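Local structure of lasso peptide isopeptidase AtxE2 (Asticcacaulis excentricus, 5TXC) at residues A[98-103]-A[157-162]; A[601-606]-A[651-656]. The protein hydrolyses the isopeptide bond of the threaded lasso peptides astexin-2 and astexin-3, recognising chiefly their knotted loop and converting them to linear peptides. All blocks are in the same frame, centred on the assembly; numbering follows the deposited sequence.

Contact 1 of 2, residues A[98-103]-A[157-162]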
loop_
_atom_site.group_PDB
_atom_site.type_symbol
_atom_site.label_atom_id
_atom_site.label_comp_id
_atom_site.label_asym_id
_atom_site.label_seq_id
_atom_site.Cartn_x
_atom_site.Cartn_y
_atom_site.Cartn_z
ATOM N N ASP A 98 2.871 -30.711 0.730
ATOM C CA ASP A 98 1.873 -29.654 0.653
ATOM C C ASP A 98 1.994 -28.710 1.842
ATOM O O ASP A 98 2.512 -29.063 2.906
ATOM C CB ASP A 98 0.451 -30.217 0.671
ATOM C CG ASP A 98 0.109 -31.022 -0.560
ATOM O OD1 ASP A 98 0.781 -30.870 -1.605
ATOM O OD2 ASP A 98 -0.877 -31.786 -0.480
ATOM N N ALA A 99 1.485 -27.497 1.655
ATOM C CA ALA A 99 1.469 -26.547 2.753
ATOM C C ALA A 99 0.505 -27.021 3.834
ATOM O O ALA A 99 -0.402 -27.811 3.586
ATOM C CB ALA A 99 1.057 -25.164 2.262
ATOM N N ILE A 100 0.691 -26.519 5.048
ATOM C CA ILE A 100 -0.108 -26.955 6.187
ATOM C C ILE A 100 -0.627 -25.733 6.921
ATOM O O ILE A 100 0.146 -24.826 7.258
ATOM C CB ILE A 100 0.695 -27.843 7.153
ATOM C CG1 ILE A 100 0.986 -29.195 6.509
ATOM C CG2 ILE A 100 -0.044 -27.988 8.457
ATOM C CD1 ILE A 100 1.949 -30.016 7.312
ATOM N N ASP A 101 -1.939 -25.677 7.124
ATOM C CA ASP A 101 -2.512 -24.595 7.915
ATOM C C ASP A 101 -2.292 -24.936 9.381
ATOM O O ASP A 101 -2.915 -25.859 9.913
ATOM C CB ASP A 101 -3.993 -24.377 7.586
ATOM C CG ASP A 101 -4.225 -23.851 6.159
ATOM O OD1 ASP A 101 -3.398 -23.068 5.664
ATOM O OD2 ASP A 101 -5.248 -24.194 5.526
ATOM N N VAL A 102 -1.364 -24.222 10.028
ATOM C CA VAL A 102 -1.097 -24.442 11.448
ATOM C C VAL A 102 -1.977 -23.582 12.325
ATOM O O VAL A 102 -1.971 -23.742 13.554
ATOM C CB VAL A 102 0.387 -24.182 11.792
ATOM C CG1 VAL A 102 1.288 -25.149 11.030
ATOM C CG2 VAL A 102 0.757 -22.727 11.493
ATOM N N ASP A 103 -2.759 -22.691 11.730
ATOM C CA ASP A 103 -3.778 -21.957 12.458
ATOM C C ASP A 103 -4.723 -21.379 11.419
ATOM O O ASP A 103 -4.329 -21.162 10.268
ATOM C CB ASP A 103 -3.188 -20.850 13.332
ATOM C CG ASP A 103 -4.231 -20.204 14.234
ATOM O OD1 ASP A 103 -5.303 -20.815 14.396
ATOM O OD2 ASP A 103 -4.010 -19.074 14.740
ATOM N N SER A 157 1.690 -25.432 16.696
ATOM C CA SER A 157 2.519 -26.518 16.221
ATOM C C SER A 157 2.724 -26.323 14.739
ATOM O O SER A 157 1.778 -26.024 14.008
ATOM C CB SER A 157 1.835 -27.863 16.448
ATOM O OG SER A 157 2.205 -28.419 17.687
ATOM N N VAL A 158 3.955 -26.527 14.288
ATOM C CA VAL A 158 4.232 -26.341 12.871
ATOM C C VAL A 158 3.709 -27.526 12.085
ATOM O O VAL A 158 3.575 -27.444 10.861
ATOM C CB VAL A 158 5.729 -26.086 12.648
ATOM C CG1 VAL A 158 6.098 -24.786 13.349
ATOM C CG2 VAL A 158 6.550 -27.223 13.193
ATOM N N LYS A 159 3.592 -28.683 12.736
ATOM C CA LYS A 159 2.722 -29.780 12.314
ATOM C C LYS A 159 2.562 -30.648 13.552
ATOM O O LYS A 159 3.557 -31.238 13.993
ATOM C CB LYS A 159 3.291 -30.622 11.171
ATOM C CG LYS A 159 2.251 -31.601 10.562
ATOM C CD LYS A 159 2.980 -32.556 9.590
ATOM C CE LYS A 159 2.091 -33.678 9.069
ATOM N NZ LYS A 159 0.830 -33.146 8.478
ATOM N N GLY A 160 1.314 -30.822 14.020
ATOM C CA GLY A 160 0.908 -31.602 15.189
ATOM C C GLY A 160 -0.205 -30.803 15.841
ATOM O O GLY A 160 -0.244 -30.593 17.059
ATOM N N GLU A 161 -1.143 -30.390 14.990
ATOM C CA GLU A 161 -1.627 -29.021 14.988
ATOM C C GLU A 161 -2.311 -28.594 16.273
ATOM O O GLU A 161 -2.961 -29.400 16.943
ATOM C CB GLU A 161 -2.551 -28.798 13.793
ATOM C CG GLU A 161 -2.023 -29.318 12.488
ATOM C CD GLU A 161 -0.532 -29.119 12.278
ATOM O OE1 GLU A 161 0.047 -29.971 11.588
ATOM O OE2 GLU A 161 0.066 -28.132 12.759
ATOM N N GLY A 162 -2.173 -27.305 16.591
ATOM C CA GLY A 162 -2.549 -26.748 17.870
ATOM C C GLY A 162 -2.791 -25.256 17.802
ATOM O O GLY A 162 -1.925 -24.518 17.342
#
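Val102, which with Asp103 forms a classic beta bulge opposite Met88 of strand 83-92, meets the 157-162 loop at the seam between two successive propeller blades. Val102 CG1 meets the loop backbone, lying 3.1 Å from Ser157 O and 3.2 Å from Val158 O, so that one methyl is pressed against two carbonyl oxygens. Leu141 and Ala156 of the next blade also touch this valine and help to bury it. Two residues earlier the contact becomes a surface one. Ile100 crosses Lys159 at about a right angle; its CG1 arm runs on extended (chi2 171°), which carries CD1 onto the lysine chain, 3.6 Å from Lys159 CG and, because the lysine bends at chi4 (53°), 3.5 Å from Lys159 NZ. The Glu161 side chain bends back over the loop toward Ile100 and Val102, but its carboxylate is modelled too close to the Lys159 backbone, and its exact placing is doubtful. No hydrogen bond joins the two segments. Polar links lie beside them instead: Asp101 forms a salt bridge with Arg87 within its own blade, whereas Asp103 reaches across to Arg145 and Tyr143 of the next. Side chains of an outer strand resting on the loop between the last two strands of the following blade make the seam expected of the beta-propeller domain of prolyl oligopeptidase relatives.

Contact 2 of 2, residues A[601-606]-A[651-656]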
loop_
_atom_site.group_PDB
_atom_site.type_symbol
_atom_site.label_atom_id
_atom_site.label_comp_id
_atom_site.label_asym_id
_atom_site.label_seq_id
_atom_site.Cartn_x
_atom_site.Cartn_y
_atom_site.Cartn_z
ATOM N N PRO A 601 -19.283 14.212 -14.312
ATOM C CA PRO A 601 -19.997 13.431 -13.283
ATOM C C PRO A 601 -19.043 12.823 -12.256
ATOM O O PRO A 601 -18.029 12.215 -12.615
ATOM C CB PRO A 601 -20.700 12.335 -14.101
ATOM C CG PRO A 601 -20.772 12.837 -15.466
ATOM C CD PRO A 601 -19.593 13.751 -15.673
ATOM N N LEU A 602 -19.360 12.973 -10.965
ATOM C CA LEU A 602 -18.436 12.528 -9.923
ATOM C C LEU A 602 -19.158 11.631 -8.937
ATOM O O LEU A 602 -20.165 12.040 -8.347
ATOM C CB LEU A 602 -17.808 13.703 -9.184
ATOM C CG LEU A 602 -16.910 13.254 -8.019
ATOM C CD1 LEU A 602 -15.791 12.478 -8.609
ATOM C CD2 LEU A 602 -16.343 14.413 -7.195
ATOM N N LEU A 603 -18.631 10.421 -8.743
ATOM C CA LEU A 603 -19.091 9.488 -7.717
ATOM C C LEU A 603 -18.087 9.444 -6.574
ATOM O O LEU A 603 -16.889 9.277 -6.801
ATOM C CB LEU A 603 -19.279 8.096 -8.306
ATOM C CG LEU A 603 -19.644 6.934 -7.386
ATOM C CD1 LEU A 603 -21.092 7.006 -6.852
ATOM C CD2 LEU A 603 -19.353 5.609 -8.077
ATOM N N ILE A 604 -18.567 9.618 -5.347
ATOM C CA ILE A 604 -17.724 9.581 -4.163
ATOM C C ILE A 604 -18.143 8.398 -3.308
ATOM O O ILE A 604 -19.247 8.391 -2.758
ATOM C CB ILE A 604 -17.786 10.878 -3.343
ATOM C CG1 ILE A 604 -17.307 12.071 -4.152
ATOM C CG2 ILE A 604 -16.871 10.787 -2.126
ATOM C CD1 ILE A 604 -17.777 13.357 -3.578
ATOM N N GLN A 605 -17.240 7.420 -3.157
ATOM C CA GLN A 605 -17.497 6.206 -2.384
ATOM C C GLN A 605 -16.641 6.319 -1.128
ATOM O O GLN A 605 -15.451 5.990 -1.148
ATOM C CB GLN A 605 -17.163 4.957 -3.193
ATOM C CG GLN A 605 -17.895 4.858 -4.524
ATOM C CD GLN A 605 -18.292 3.435 -4.882
ATOM O OE1 GLN A 605 -19.040 2.791 -4.141
ATOM N NE2 GLN A 605 -17.838 2.954 -6.042
ATOM N N SER A 606 -17.236 6.807 -0.039
ATOM C CA SER A 606 -16.468 7.320 1.087
ATOM C C SER A 606 -16.660 6.487 2.343
ATOM O O SER A 606 -17.776 6.068 2.658
ATOM C CB SER A 606 -16.831 8.760 1.393
ATOM O OG SER A 606 -16.133 9.172 2.544
ATOM N N ASN A 651 -18.406 -2.860 -7.838
ATOM C CA ASN A 651 -19.570 -2.981 -8.716
ATOM C C ASN A 651 -20.161 -1.608 -9.057
ATOM O O ASN A 651 -20.505 -1.326 -10.219
ATOM C CB ASN A 651 -20.637 -3.837 -8.038
ATOM C CG ASN A 651 -20.410 -5.320 -8.218
ATOM O OD1 ASN A 651 -20.078 -5.783 -9.305
ATOM N ND2 ASN A 651 -20.613 -6.080 -7.144
ATOM N N ARG A 652 -20.312 -0.747 -8.054
ATOM C CA ARG A 652 -20.856 0.576 -8.322
ATOM C C ARG A 652 -19.967 1.346 -9.292
ATOM O O ARG A 652 -20.463 2.057 -10.182
ATOM C CB ARG A 652 -21.034 1.321 -7.007
ATOM C CG ARG A 652 -22.124 2.381 -7.035
ATOM C CD ARG A 652 -22.297 3.081 -5.667
ATOM N NE ARG A 652 -22.424 2.180 -4.512
ATOM C CZ ARG A 652 -23.607 1.906 -4.001
ATOM N NH1 ARG A 652 -24.659 2.453 -4.566
ATOM N NH2 ARG A 652 -23.755 1.104 -2.969
ATOM N N THR A 653 -18.650 1.181 -9.162
ATOM C CA THR A 653 -17.711 1.897 -10.015
ATOM C C THR A 653 -17.788 1.383 -11.443
ATOM O O THR A 653 -17.747 2.170 -12.388
ATOM C CB THR A 653 -16.298 1.777 -9.429
ATOM O OG1 THR A 653 -16.222 2.612 -8.273
ATOM C CG2 THR A 653 -15.226 2.204 -10.409
ATOM N N ILE A 654 -17.923 0.071 -11.621
ATOM C CA ILE A 654 -18.149 -0.465 -12.956
ATOM C C ILE A 654 -19.476 0.036 -13.510
ATOM O O ILE A 654 -19.544 0.495 -14.652
ATOM C CB ILE A 654 -18.071 -2.003 -12.954
ATOM C CG1 ILE A 654 -16.612 -2.429 -12.786
ATOM C CG2 ILE A 654 -18.634 -2.581 -14.267
ATOM C CD1 ILE A 654 -16.420 -3.848 -12.443
ATOM N N ASP A 655 -20.548 -0.030 -12.711
ATOM C CA ASP A 655 -21.838 0.488 -13.174
ATOM C C ASP A 655 -21.731 1.963 -13.545
ATOM O O ASP A 655 -22.289 2.396 -14.562
ATOM C CB ASP A 655 -22.917 0.303 -12.106
ATOM C CG ASP A 655 -23.276 -1.142 -11.885
ATOM O OD1 ASP A 655 -22.886 -1.985 -12.719
ATOM O OD2 ASP A 655 -23.927 -1.442 -10.862
ATOM N N TRP A 656 -21.033 2.746 -12.719
ATOM C CA TRP A 656 -20.906 4.184 -12.959
ATOM C C TRP A 656 -20.292 4.471 -14.321
ATOM O O TRP A 656 -20.842 5.242 -15.112
ATOM C CB TRP A 656 -20.080 4.811 -11.841
ATOM C CG TRP A 656 -19.914 6.300 -11.850
ATOM C CD1 TRP A 656 -18.791 6.984 -12.177
ATOM C CD2 TRP A 656 -20.880 7.285 -11.439
ATOM N NE1 TRP A 656 -18.992 8.338 -12.017
ATOM C CE2 TRP A 656 -20.265 8.551 -11.571
ATOM C CE3 TRP A 656 -22.206 7.220 -10.981
ATOM C CZ2 TRP A 656 -20.922 9.743 -11.257
ATOM C CZ3 TRP A 656 -22.866 8.412 -10.667
ATOM C CH2 TRP A 656 -22.218 9.651 -10.810
#
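Leu603 and Trp656 form the tight part of this contact, where strand 602-606 and helix 651-656 run antiparallel with their axes 10.3 Å apart. Trp656 has its CG anti to the backbone N (chi1 -176°), which carries the indole across to the strand. Leu603 CB sits over the five-membered ring, 3.6 Å from its centroid and 17° off the normal, a CH-pi contact, while Leu603 CD2 reaches back to Trp656 CB at 3.9 Å. The benzo rim meets the chain just before: Pro601 C lies at the ring edge, 3.7 Å from Trp656 CZ2. Trp660 and Trp678 make edge-to-face contacts with the indole, and its NE1 gives a weak hydrogen bond to Ala546 O on the adjoining strand, so the ring is held from several directions.

Toward Gln605 the contact turns polar, and at the partly exposed Arg652 it loosens. Gln605 NE2 approaches Thr653 OG1 to 2.8 Å, yet the N-H points poorly at it (119°) and the bond is weak; the amide is held mainly by Tyr633, which bonds OE1, and by Val649 O, which takes NE2. Arg652 bends at chi3 and passes the amide with its guanidinium almost perpendicular to it, Gln605 OE1 lying near the guanidinium plane 3.5 Å from Arg652 NE. A helix laid antiparallel on a parallel strand of the central mixed sheet, shortly after His638, the probable charge-relay histidine, is the arrangement of the alpha/beta-hydrolase fold.

How the contacts relate
After a short N-terminal segment the chain enters the propeller. Contact 1 closes a loop of 53 intervening residues, which includes Trp116, a residue that binds astexin-3, and returns through strands 140-147 and 150-157 to tie neighbouring blades together. The remaining blades and the first part of the hydrolase domain, with the nucleophile Ser527, follow before contact 2 opens. Its 44 intervening residues carry Glu610 and His638, assigned to the charge relay, and the helix 643-662 then returns to strand 602-607. The loops are in series, neither nested nor crossed. The centres of contact 1 and contact 2 are about 42 Å apart and their nearest atoms about 27 Å, one in the propeller and one in the hydrolase domain.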